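Local coordinates for protein probable manganase-dependent inorganic pyrophosphatase (Clostridium perfringens, PDB 3L2B) that probably hydrolyses inorganic pyrophosphate, under the control of a regulatory CBS and DRTGG region, the part crystallised here, which binds the activator diadenosine tetraphosphate, at residues A61-I66 / A177-V182; A90-E95 / E158-N163; A126-E131 / G148-S153; V222-E225 / V229-S232. All coordinates share one frame; numbering follows the deposited sequence.

In the fold
Contact 1 closes the longest loop, joining helix 56-64 of the first CBS domain to segment 177-182 on helix 174-180 of the DRTGG domain. Nested within it come contact 2, between edge strand 89-92 and helix 154-163, and inside that contact 3, between the loops after strands 123-126 and 143-146 of the same five-stranded sheet. Their centres are about 15 Å apart, and Q91 touches T151 and P152 between them. Contact 4 follows in a hairpin of the second CBS domain, its centre about 49 Å from that of contact 3. Contact 1 thus lies where CBS and DRTGG parts meet, while contacts 2-3 and contact 4 lie on opposite sides of the chain's centre, with the activator near contact 4.

Contact 1 of 4, residues A61-I66 / A177-V182; sequences ATYMDI and ASRLIV
The Y63 ring reaches across from helix 56-64 to meet V182 and R179 of 177-182. A methyl of V182 lies against it, Y63 CD1 being 3.7 Å from V182 CG2, with the two side chains at about a right angle. At its far end the phenol passes the start of the arginine chain, Y63 OH being 3.5 Å from R179 CG, while Y63 CE1 comes within 3.8 Å of the carbonyl R179 O. Both V182 CG2 and R179 O approach the ring obliquely. With CG of Y63 anti to the backbone N (chi1 -173°), the ring extends from the helix far enough to span the gap. This concerns one of two deposited conformers of Y63, so the fit is probably not rigid. The R179 chain runs straight through CG and CD and then bends at chi3, and its guanidinium plane stands 50° from the tyrosine ring. That group makes a cation-pi contact with W67 of the second subunit. Y63 of the second subunit meets this Y63, ring against ring with planes at about 75°, and V182 packs on it as well. All three touching residues are buried. The result is a junction of mixed character, a tyrosine on a valine methyl and an arginine chain, which joins a CBS helix to the DRTGG segment 177-182 and is built directly into the dimer interface of the regulatory region.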
loop_
_atom_site.group_PDB
_atom_site.type_symbol
_atom_site.label_atom_id
_atom_site.label_comp_id
_atom_site.label_asym_id
_atom_site.label_seq_id
_atom_site.Cartn_x
_atom_site.Cartn_y
_atom_site.Cartn_z
ATOM N N ALA A 61 0.835 -5.665 -4.402
ATOM C CA ALA A 61 0.202 -5.525 -5.700
ATOM C C ALA A 61 -1.132 -4.811 -5.552
ATOM O O ALA A 61 -1.454 -3.929 -6.316
ATOM C CB ALA A 61 0.037 -6.887 -6.388
ATOM N N THR A 62 -1.878 -5.173 -4.522
ATOM C CA THR A 62 -3.184 -4.576 -4.258
ATOM C C THR A 62 -3.077 -3.136 -3.784
ATOM O O THR A 62 -3.810 -2.267 -4.273
ATOM C CB THR A 62 -3.992 -5.403 -3.212
ATOM O OG1 THR A 62 -4.273 -6.684 -3.769
ATOM C CG2 THR A 62 -5.314 -4.706 -2.834
ATOM N N TYR A 63 -2.179 -2.869 -2.847
ATOM C CA TYR A 63 -1.976 -1.496 -2.368
ATOM C C TYR A 63 -1.470 -0.582 -3.485
ATOM O O TYR A 63 -1.884 0.547 -3.596
ATOM C CB TYR A 63 -1.012 -1.433 -1.179
ATOM C CG TYR A 63 -0.918 -0.051 -0.570
ATOM C CD1 TYR A 63 -1.745 0.317 0.482
ATOM C CD2 TYR A 63 -0.025 0.893 -1.058
ATOM C CE1 TYR A 63 -1.683 1.589 1.046
ATOM C CE2 TYR A 63 0.051 2.172 -0.506
ATOM C CZ TYR A 63 -0.783 2.518 0.554
ATOM O OH TYR A 63 -0.744 3.789 1.124
ATOM N N MET A 64 -0.587 -1.096 -4.310
ATOM C CA MET A 64 0.007 -0.278 -5.376
ATOM C C MET A 64 -0.934 -0.069 -6.561
ATOM O O MET A 64 -0.636 0.728 -7.463
ATOM C CB MET A 64 1.291 -0.890 -5.910
ATOM C CG MET A 64 2.381 -1.136 -4.873
ATOM S SD MET A 64 3.373 0.302 -4.445
ATOM C CE MET A 64 4.073 0.832 -6.022
ATOM N N ASP A 65 -2.047 -0.792 -6.588
ATOM C CA ASP A 65 -2.973 -0.665 -7.724
ATOM C C ASP A 65 -4.157 0.201 -7.372
ATOM O O ASP A 65 -5.027 -0.192 -6.594
ATOM C CB ASP A 65 -3.481 -2.005 -8.231
ATOM C CG ASP A 65 -4.587 -1.829 -9.256
ATOM O OD1 ASP A 65 -5.764 -2.015 -8.902
ATOM O OD2 ASP A 65 -4.296 -1.419 -10.385
ATOM N N ILE A 66 -4.193 1.372 -7.988
ATOM C CA ILE A 66 -5.168 2.390 -7.634
ATOM C C ILE A 66 -6.268 2.501 -8.688
ATOM O O ILE A 66 -7.113 3.389 -8.629
ATOM C CB ILE A 66 -4.485 3.769 -7.357
ATOM C CG1 ILE A 66 -3.565 4.223 -8.505
ATOM C CG2 ILE A 66 -3.681 3.665 -6.067
ATOM C CD1 ILE A 66 -4.178 4.241 -9.911
ATOM N N ALA A 177 -7.842 8.562 5.979
ATOM C CA ALA A 177 -8.918 7.597 5.732
ATOM C C ALA A 177 -8.799 7.013 4.312
ATOM O O ALA A 177 -9.024 5.814 4.079
ATOM C CB ALA A 177 -10.319 8.265 5.922
ATOM N N SER A 178 -8.400 7.867 3.381
ATOM C CA SER A 178 -8.279 7.463 1.977
ATOM C C SER A 178 -7.147 6.463 1.829
ATOM O O SER A 178 -7.259 5.482 1.114
ATOM C CB SER A 178 -8.057 8.656 1.069
ATOM O OG SER A 178 -9.160 9.554 1.125
ATOM N N ARG A 179 -6.089 6.717 2.564
ATOM C CA ARG A 179 -4.856 5.944 2.485
ATOM C C ARG A 179 -5.016 4.608 3.187
ATOM O O ARG A 179 -4.432 3.600 2.784
ATOM C CB ARG A 179 -3.701 6.793 3.086
ATOM C CG ARG A 179 -2.350 6.183 3.129
ATOM C CD ARG A 179 -1.341 7.143 3.785
ATOM N NE ARG A 179 -1.540 7.388 5.228
ATOM C CZ ARG A 179 -1.377 6.476 6.198
ATOM N NH1 ARG A 179 -1.046 5.226 5.915
ATOM N NH2 ARG A 179 -1.570 6.810 7.469
ATOM N N LEU A 180 -5.870 4.600 4.203
ATOM C CA LEU A 180 -6.068 3.415 5.047
ATOM C C LEU A 180 -7.156 2.466 4.589
ATOM O O LEU A 180 -7.132 1.284 4.909
ATOM C CB LEU A 180 -6.458 3.833 6.461
ATOM C CG LEU A 180 -5.420 4.484 7.351
ATOM C CD1 LEU A 180 -6.128 5.107 8.586
ATOM C CD2 LEU A 180 -4.362 3.452 7.786
ATOM N N ILE A 181 -8.139 2.990 3.873
ATOM C CA ILE A 181 -9.360 2.242 3.642
ATOM C C ILE A 181 -9.126 0.958 2.831
ATOM O O ILE A 181 -9.875 -0.037 3.018
ATOM C CB ILE A 181 -10.466 3.107 2.999
ATOM C CG1 ILE A 181 -11.821 2.452 3.266
ATOM C CG2 ILE A 181 -10.161 3.295 1.522
ATOM C CD1 ILE A 181 -13.017 3.204 2.722
ATOM N N VAL A 182 -8.080 0.917 1.992
ATOM C CA VAL A 182 -7.819 -0.317 1.197
ATOM C C VAL A 182 -7.276 -1.471 2.060
ATOM O O VAL A 182 -7.310 -2.638 1.658
ATOM C CB VAL A 182 -6.905 -0.116 0.014
ATOM C CG1 VAL A 182 -7.552 0.920 -0.932
ATOM C CG2 VAL A 182 -5.484 0.326 0.462
#

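Contact 2 of 4, residues A90-E95 / E158-N163; sequences AQNINE and ELAKKN
N92, at the end of the edge strand 89-92, faces helix 154-163 and comes nearest it at K161, with CA atoms 6.4 Å apart. Its CB points at the helix, and a chi1 of -172° turns the amide away from its own backbone N and up against the turn formed by A160 and K161. The two ends of the amide do different things. N92 OD1 lies against the aliphatic part of the lysine, 3.4 Å from K161 CG, and the asparagine crosses that side chain at about a right angle. N92 ND2 sits near the backbone, 3.4 Å from A160 O, but the angle is too poor for a hydrogen bond. Its hydrogen bond goes instead to I165 O, in the short link between the helix and strand 166-169, which helps to set the rotation of the amide. The methyl of A160 also borders the amide, 4.0 Å from N92 ND2, and packs on V167. Beyond CG the K161 chain bends at chi3, and its ammonium end leads away. At the last turn of the helix N163 ND2 folds back on L159 O, a weak bond of 2.7 Å. Q91 and N92 both face V167, which makes a classic beta bulge where strand 89-92 ends. Here the edge strand, its antiparallel neighbour 166-169 and the helix leading into that neighbour come together, as a helix packed against the mixed sheet of the DRTGG alpha/beta domain.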
loop_
_atom_site.group_PDB
_atom_site.type_symbol
_atom_site.label_atom_id
_atom_site.label_comp_id
_atom_site.label_asym_id
_atom_site.label_seq_id
_atom_site.Cartn_x
_atom_site.Cartn_y
_atom_site.Cartn_z
ATOM N N ALA A 90 -20.038 3.083 14.037
ATOM C CA ALA A 90 -21.236 3.243 13.235
ATOM C C ALA A 90 -22.276 3.999 14.027
ATOM O O ALA A 90 -22.424 3.798 15.229
ATOM C CB ALA A 90 -21.763 1.887 12.807
ATOM N N GLN A 91 -22.969 4.895 13.333
ATOM C CA GLN A 91 -24.095 5.648 13.896
ATOM C C GLN A 91 -25.427 5.156 13.353
ATOM O O GLN A 91 -26.464 5.265 13.993
ATOM C CB GLN A 91 -23.964 7.140 13.580
ATOM C CG GLN A 91 -22.964 7.839 14.446
ATOM C CD GLN A 91 -21.573 7.497 14.064
ATOM O OE1 GLN A 91 -21.139 7.820 12.963
ATOM N NE2 GLN A 91 -20.862 6.819 14.949
ATOM N N ASN A 92 -25.382 4.669 12.126
ATOM C CA ASN A 92 -26.489 3.923 11.557
ATOM C C ASN A 92 -25.965 2.861 10.625
ATOM O O ASN A 92 -24.922 3.033 9.988
ATOM C CB ASN A 92 -27.426 4.841 10.784
ATOM C CG ASN A 92 -28.681 4.134 10.340
ATOM O OD1 ASN A 92 -29.346 3.506 11.148
ATOM N ND2 ASN A 92 -29.029 4.256 9.068
ATOM N N ILE A 93 -26.713 1.769 10.562
ATOM C CA ILE A 93 -26.398 0.656 9.685
ATOM C C ILE A 93 -27.604 0.188 8.881
ATOM O O ILE A 93 -28.665 -0.118 9.441
ATOM C CB ILE A 93 -25.891 -0.553 10.473
ATOM C CG1 ILE A 93 -24.681 -0.169 11.334
ATOM C CG2 ILE A 93 -25.530 -1.697 9.503
ATOM C CD1 ILE A 93 -24.233 -1.294 12.271
ATOM N N ASN A 94 -27.421 0.130 7.571
ATOM C CA ASN A 94 -28.362 -0.555 6.694
ATOM C C ASN A 94 -28.133 -2.041 6.808
ATOM O O ASN A 94 -27.224 -2.571 6.208
ATOM C CB ASN A 94 -28.184 -0.115 5.233
ATOM C CG ASN A 94 -29.224 -0.727 4.307
ATOM O OD1 ASN A 94 -29.774 -1.785 4.606
ATOM N ND2 ASN A 94 -29.512 -0.056 3.196
ATOM N N GLU A 95 -29.001 -2.714 7.555
ATOM C CA GLU A 95 -28.798 -4.119 7.898
ATOM C C GLU A 95 -29.072 -5.058 6.729
ATOM O O GLU A 95 -28.778 -6.235 6.814
ATOM C CB GLU A 95 -29.654 -4.530 9.106
ATOM C CG GLU A 95 -29.389 -3.717 10.390
ATOM C CD GLU A 95 -28.042 -4.029 11.069
ATOM O OE1 GLU A 95 -27.383 -5.020 10.698
ATOM O OE2 GLU A 95 -27.642 -3.280 11.992
ATOM N N GLU A 158 -30.857 10.592 11.957
ATOM C CA GLU A 158 -32.283 10.258 11.717
ATOM C C GLU A 158 -32.612 10.341 10.222
ATOM O O GLU A 158 -33.463 9.600 9.721
ATOM C CB GLU A 158 -33.234 11.154 12.554
ATOM C CG GLU A 158 -34.755 10.937 12.319
ATOM C CD GLU A 158 -35.325 9.659 12.958
ATOM O OE1 GLU A 158 -34.894 8.536 12.606
ATOM O OE2 GLU A 158 -36.244 9.776 13.805
ATOM N N LEU A 159 -31.920 11.225 9.513
ATOM C CA LEU A 159 -32.077 11.314 8.057
ATOM C C LEU A 159 -31.503 10.018 7.464
ATOM O O LEU A 159 -32.048 9.421 6.527
ATOM C CB LEU A 159 -31.351 12.537 7.491
ATOM C CG LEU A 159 -31.824 13.092 6.142
ATOM C CD1 LEU A 159 -33.217 13.751 6.275
ATOM C CD2 LEU A 159 -30.817 14.092 5.603
ATOM N N ALA A 160 -30.406 9.569 8.058
ATOM C CA ALA A 160 -29.741 8.355 7.610
ATOM C C ALA A 160 -30.643 7.170 7.879
ATOM O O ALA A 160 -30.801 6.306 7.013
ATOM C CB ALA A 160 -28.391 8.181 8.301
ATOM N N LYS A 161 -31.242 7.153 9.073
ATOM C CA LYS A 161 -32.126 6.039 9.513
ATOM C C LYS A 161 -33.273 5.850 8.541
ATOM O O LYS A 161 -33.581 4.742 8.103
ATOM C CB LYS A 161 -32.693 6.242 10.932
ATOM C CG LYS A 161 -31.789 5.721 12.065
ATOM C CD LYS A 161 -32.586 5.347 13.335
ATOM C CE LYS A 161 -33.285 3.988 13.191
ATOM N NZ LYS A 161 -33.762 3.408 14.491
ATOM N N LYS A 162 -33.868 6.968 8.192
ATOM C CA LYS A 162 -35.047 7.003 7.338
ATOM C C LYS A 162 -34.734 6.438 5.958
ATOM O O LYS A 162 -35.509 5.667 5.401
ATOM C CB LYS A 162 -35.543 8.461 7.217
ATOM C CG LYS A 162 -36.865 8.646 6.520
ATOM C CD LYS A 162 -37.096 10.117 6.160
ATOM C CE LYS A 162 -38.002 10.259 4.935
ATOM N NZ LYS A 162 -37.960 11.631 4.372
ATOM N N ASN A 163 -33.593 6.837 5.409
ATOM C CA ASN A 163 -33.221 6.482 4.028
ATOM C C ASN A 163 -32.331 5.243 3.934
ATOM O O ASN A 163 -31.946 4.804 2.844
ATOM C CB ASN A 163 -32.515 7.656 3.384
ATOM C CG ASN A 163 -33.377 8.864 3.322
ATOM O OD1 ASN A 163 -34.391 8.870 2.623
ATOM N ND2 ASN A 163 -33.001 9.907 4.061
#

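Contact 3 of 4, residues A126-E131 / G148-S153; sequences AGDRAE and GGHTPS
D128 and H150 are brought together by their first torsions. A chi1 of -155° in D128 swings the carboxylate toward the histidine, and in H150 CG lies opposite the carbonyl carbon (chi1 -63°), which stands the ring up beside it. The carboxylate lies over one face of the imidazole, with D128 OD2 3.1 Å above the plane of the H150 ring and over its centre. The two planes are only 18° apart, so the flat groups lie nearly parallel. D128 OD2 is 3.3 Å from H150 ND1, but this nitrogen lies beneath the oxygen and the angle is wrong for a hydrogen bond. Over the opposite face stands G148 O, 3.6 Å above the same ring, so the imidazole is sandwiched between two oxygens. Such a setting would probably favour a protonated ring. H150 is the centre of an inverse gamma turn, preceded by G148 and G149 with positive phi. Beyond D128, R129 NH2 forms a salt bridge of 3.0 Å with E131 OE1. The contact is at the surface, between two loops that follow the neighbouring parallel strands 123-126 and 143-146. One runs into helix 130-138, with R129 at the N-cap position, and the other into helix 154-163, where S153 OG caps I156 N weakly, while P152 packs on Q133 and on T169 of strand 166-169.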
loop_
_atom_site.group_PDB
_atom_site.type_symbol
_atom_site.label_atom_id
_atom_site.label_comp_id
_atom_site.label_asym_id
_atom_site.label_seq_id
_atom_site.Cartn_x
_atom_site.Cartn_y
_atom_site.Cartn_z
ATOM N N ALA A 126 -16.298 12.410 4.101
ATOM C CA ALA A 126 -16.808 13.757 4.348
ATOM C C ALA A 126 -16.363 14.293 5.681
ATOM O O ALA A 126 -16.077 13.539 6.608
ATOM C CB ALA A 126 -18.343 13.750 4.318
ATOM N N GLY A 127 -16.349 15.614 5.774
ATOM C CA GLY A 127 -16.042 16.300 7.025
ATOM C C GLY A 127 -17.239 16.546 7.922
ATOM O O GLY A 127 -18.284 15.911 7.801
ATOM N N ASP A 128 -17.047 17.530 8.792
ATOM C CA ASP A 128 -17.945 17.883 9.904
ATOM C C ASP A 128 -19.206 18.597 9.418
ATOM O O ASP A 128 -20.216 18.690 10.142
ATOM C CB ASP A 128 -17.195 18.818 10.875
ATOM C CG ASP A 128 -17.742 18.778 12.293
ATOM O OD1 ASP A 128 -18.928 18.421 12.493
ATOM O OD2 ASP A 128 -16.970 19.121 13.217
ATOM N N ARG A 129 -19.146 19.118 8.200
ATOM C CA ARG A 129 -20.232 19.947 7.683
ATOM C C ARG A 129 -21.520 19.140 7.573
ATOM O O ARG A 129 -21.575 18.144 6.843
ATOM C CB ARG A 129 -19.851 20.551 6.316
ATOM C CG ARG A 129 -18.670 21.546 6.352
ATOM C CD ARG A 129 -18.467 22.240 4.982
ATOM N NE ARG A 129 -19.681 22.950 4.539
ATOM C CZ ARG A 129 -19.899 23.410 3.305
ATOM N NH1 ARG A 129 -18.989 23.257 2.342
ATOM N NH2 ARG A 129 -21.046 24.022 3.032
ATOM N N ALA A 130 -22.553 19.574 8.300
ATOM C CA ALA A 130 -23.876 18.899 8.277
ATOM C C ALA A 130 -24.610 19.104 6.948
ATOM O O ALA A 130 -25.435 18.274 6.557
ATOM C CB ALA A 130 -24.770 19.363 9.443
ATOM N N GLU A 131 -24.301 20.202 6.264
ATOM C CA GLU A 131 -24.915 20.496 4.964
ATOM C C GLU A 131 -24.471 19.434 3.971
ATOM O O GLU A 131 -25.276 18.912 3.217
ATOM C CB GLU A 131 -24.548 21.903 4.434
ATOM C CG GLU A 131 -25.212 22.214 3.061
ATOM C CD GLU A 131 -25.053 23.679 2.575
ATOM O OE1 GLU A 131 -24.061 24.363 2.944
ATOM O OE2 GLU A 131 -25.928 24.132 1.792
ATOM N N GLY A 148 -12.507 13.106 11.152
ATOM C CA GLY A 148 -12.173 14.022 12.238
ATOM C C GLY A 148 -12.654 13.622 13.615
ATOM O O GLY A 148 -12.416 14.344 14.587
ATOM N N GLY A 149 -13.324 12.472 13.705
ATOM C CA GLY A 149 -13.891 11.995 14.973
ATOM C C GLY A 149 -15.171 12.750 15.303
ATOM O O GLY A 149 -15.715 12.636 16.393
ATOM N N HIS A 150 -15.651 13.496 14.318
ATOM C CA HIS A 150 -16.832 14.359 14.455
ATOM C C HIS A 150 -18.163 13.644 14.256
ATOM O O HIS A 150 -18.855 13.859 13.260
ATOM C CB HIS A 150 -16.725 15.532 13.466
ATOM C CG HIS A 150 -15.551 16.424 13.735
ATOM N ND1 HIS A 150 -14.638 16.773 12.761
ATOM C CD2 HIS A 150 -15.128 17.014 14.882
ATOM C CE1 HIS A 150 -13.709 17.552 13.294
ATOM N NE2 HIS A 150 -13.982 17.714 14.580
ATOM N N THR A 151 -18.516 12.795 15.217
ATOM C CA THR A 151 -19.795 12.078 15.157
ATOM C C THR A 151 -20.884 13.086 14.743
ATOM O O THR A 151 -21.005 14.143 15.341
ATOM C CB THR A 151 -20.168 11.408 16.501
ATOM O OG1 THR A 151 -19.070 10.617 16.988
ATOM C CG2 THR A 151 -21.378 10.509 16.338
ATOM N N PRO A 152 -21.655 12.780 13.693
ATOM C CA PRO A 152 -22.607 13.767 13.168
ATOM C C PRO A 152 -23.820 13.972 14.088
ATOM O O PRO A 152 -23.991 13.248 15.068
ATOM C CB PRO A 152 -23.035 13.148 11.838
ATOM C CG PRO A 152 -22.904 11.721 12.040
ATOM C CD PRO A 152 -21.739 11.506 12.968
ATOM N N SER A 153 -24.650 14.949 13.756
ATOM C CA SER A 153 -25.789 15.328 14.602
ATOM C C SER A 153 -26.902 14.292 14.598
ATOM O O SER A 153 -27.016 13.472 13.690
ATOM C CB SER A 153 -26.360 16.689 14.177
ATOM O OG SER A 153 -26.985 16.631 12.903
#

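Contact 4 of 4, residues V222-E225 / V229-S232; sequences VIDE and VVGS
V222 and V230 meet obliquely, methyl to methyl, with V222 CG1 4.2 Å from V230 CG1. The other methyl of V230 turns to D224, whose side chain crosses it at about a right angle, V230 CG2 lying 3.7 Å from D224 CB. Within the turn the D224 carboxylate engages the backbone N of N226 and forms a salt bridge to K228. I223 and V229 point to the other face of the sheet, where I223 CG2 and V229 CG2 are 4.4 Å apart and both side chains pack on L50. A bulge sets this pattern: V230 and G231 both stand opposite V222, whose carbonyl oxygen takes a firm bond from V230 N to V222 O (2.7 Å) and a weak one from G231 N. V222 N gives G231 O a bond of 2.8 Å that is straight at the hydrogen, though the donor stands well above the G231 carbonyl plane. At phi 141° G231 leaves no room for a side chain beside the V230 carbonyl, which suits glycine here. This is a classic beta bulge in the antiparallel hairpin of the second CBS domain, close to the nucleotide site: the side chain of S232 lies about 8 Å from the bound diadenosine tetraphosphate, whose pocket N219 and Y220 line.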
loop_
_atom_site.group_PDB
_atom_site.type_symbol
_atom_site.label_atom_id
_atom_site.label_comp_id
_atom_site.label_asym_id
_atom_site.label_seq_id
_atom_site.Cartn_x
_atom_site.Cartn_y
_atom_site.Cartn_z
ATOM N N VAL A 222 0.706 -27.302 3.772
ATOM C CA VAL A 222 0.508 -28.733 3.916
ATOM C C VAL A 222 -0.927 -28.982 4.304
ATOM O O VAL A 222 -1.435 -28.402 5.272
ATOM C CB VAL A 222 1.409 -29.311 5.010
ATOM C CG1 VAL A 222 1.067 -30.764 5.258
ATOM C CG2 VAL A 222 2.905 -29.102 4.627
ATOM N N ILE A 223 -1.577 -29.825 3.513
ATOM C CA ILE A 223 -2.954 -30.237 3.768
ATOM C C ILE A 223 -2.961 -31.743 4.099
ATOM O O ILE A 223 -2.122 -32.497 3.628
ATOM C CB ILE A 223 -3.921 -29.923 2.565
ATOM C CG1 ILE A 223 -3.544 -30.722 1.308
ATOM C CG2 ILE A 223 -3.952 -28.418 2.237
ATOM C CD1 ILE A 223 -4.455 -30.414 0.083
ATOM N N ASP A 224 -3.895 -32.173 4.935
ATOM C CA ASP A 224 -3.952 -33.588 5.292
ATOM C C ASP A 224 -4.755 -34.409 4.281
ATOM O O ASP A 224 -5.157 -33.910 3.210
ATOM C CB ASP A 224 -4.440 -33.802 6.743
ATOM C CG ASP A 224 -5.911 -33.498 6.933
ATOM O OD1 ASP A 224 -6.660 -33.449 5.936
ATOM O OD2 ASP A 224 -6.305 -33.261 8.091
ATOM N N GLU A 225 -4.969 -35.676 4.643
ATOM C CA GLU A 225 -5.599 -36.675 3.765
ATOM C C GLU A 225 -7.107 -36.463 3.648
ATOM O O GLU A 225 -7.798 -37.184 2.920
ATOM C CB GLU A 225 -5.296 -38.101 4.247
ATOM C CG GLU A 225 -6.034 -38.543 5.542
ATOM C CD GLU A 225 -5.375 -38.047 6.846
ATOM O OE1 GLU A 225 -4.175 -37.659 6.828
ATOM O OE2 GLU A 225 -6.078 -38.043 7.888
ATOM N N VAL A 229 -6.118 -27.831 6.287
ATOM C CA VAL A 229 -4.801 -27.206 6.325
ATOM C C VAL A 229 -4.148 -27.592 7.621
ATOM O O VAL A 229 -4.655 -27.283 8.692
ATOM C CB VAL A 229 -4.870 -25.665 6.238
ATOM C CG1 VAL A 229 -3.515 -25.050 6.540
ATOM C CG2 VAL A 229 -5.353 -25.237 4.878
ATOM N N VAL A 230 -3.009 -28.262 7.513
ATOM C CA VAL A 230 -2.326 -28.818 8.672
ATOM C C VAL A 230 -1.057 -28.063 9.015
ATOM O O VAL A 230 -0.388 -28.386 9.993
ATOM C CB VAL A 230 -2.008 -30.314 8.460
ATOM C CG1 VAL A 230 -0.675 -30.670 9.057
ATOM C CG2 VAL A 230 -3.130 -31.171 9.065
ATOM N N GLY A 231 -0.739 -27.060 8.199
ATOM C CA GLY A 231 0.462 -26.252 8.386
ATOM C C GLY A 231 1.214 -25.859 7.122
ATOM O O GLY A 231 0.659 -25.679 6.050
ATOM N N SER A 232 2.520 -25.749 7.279
ATOM C CA SER A 232 3.386 -25.285 6.206
ATOM C C SER A 232 4.748 -25.938 6.346
ATOM O O SER A 232 5.242 -26.173 7.459
ATOM C CB SER A 232 3.486 -23.769 6.251
ATOM O OG SER A 232 4.531 -23.289 5.438
#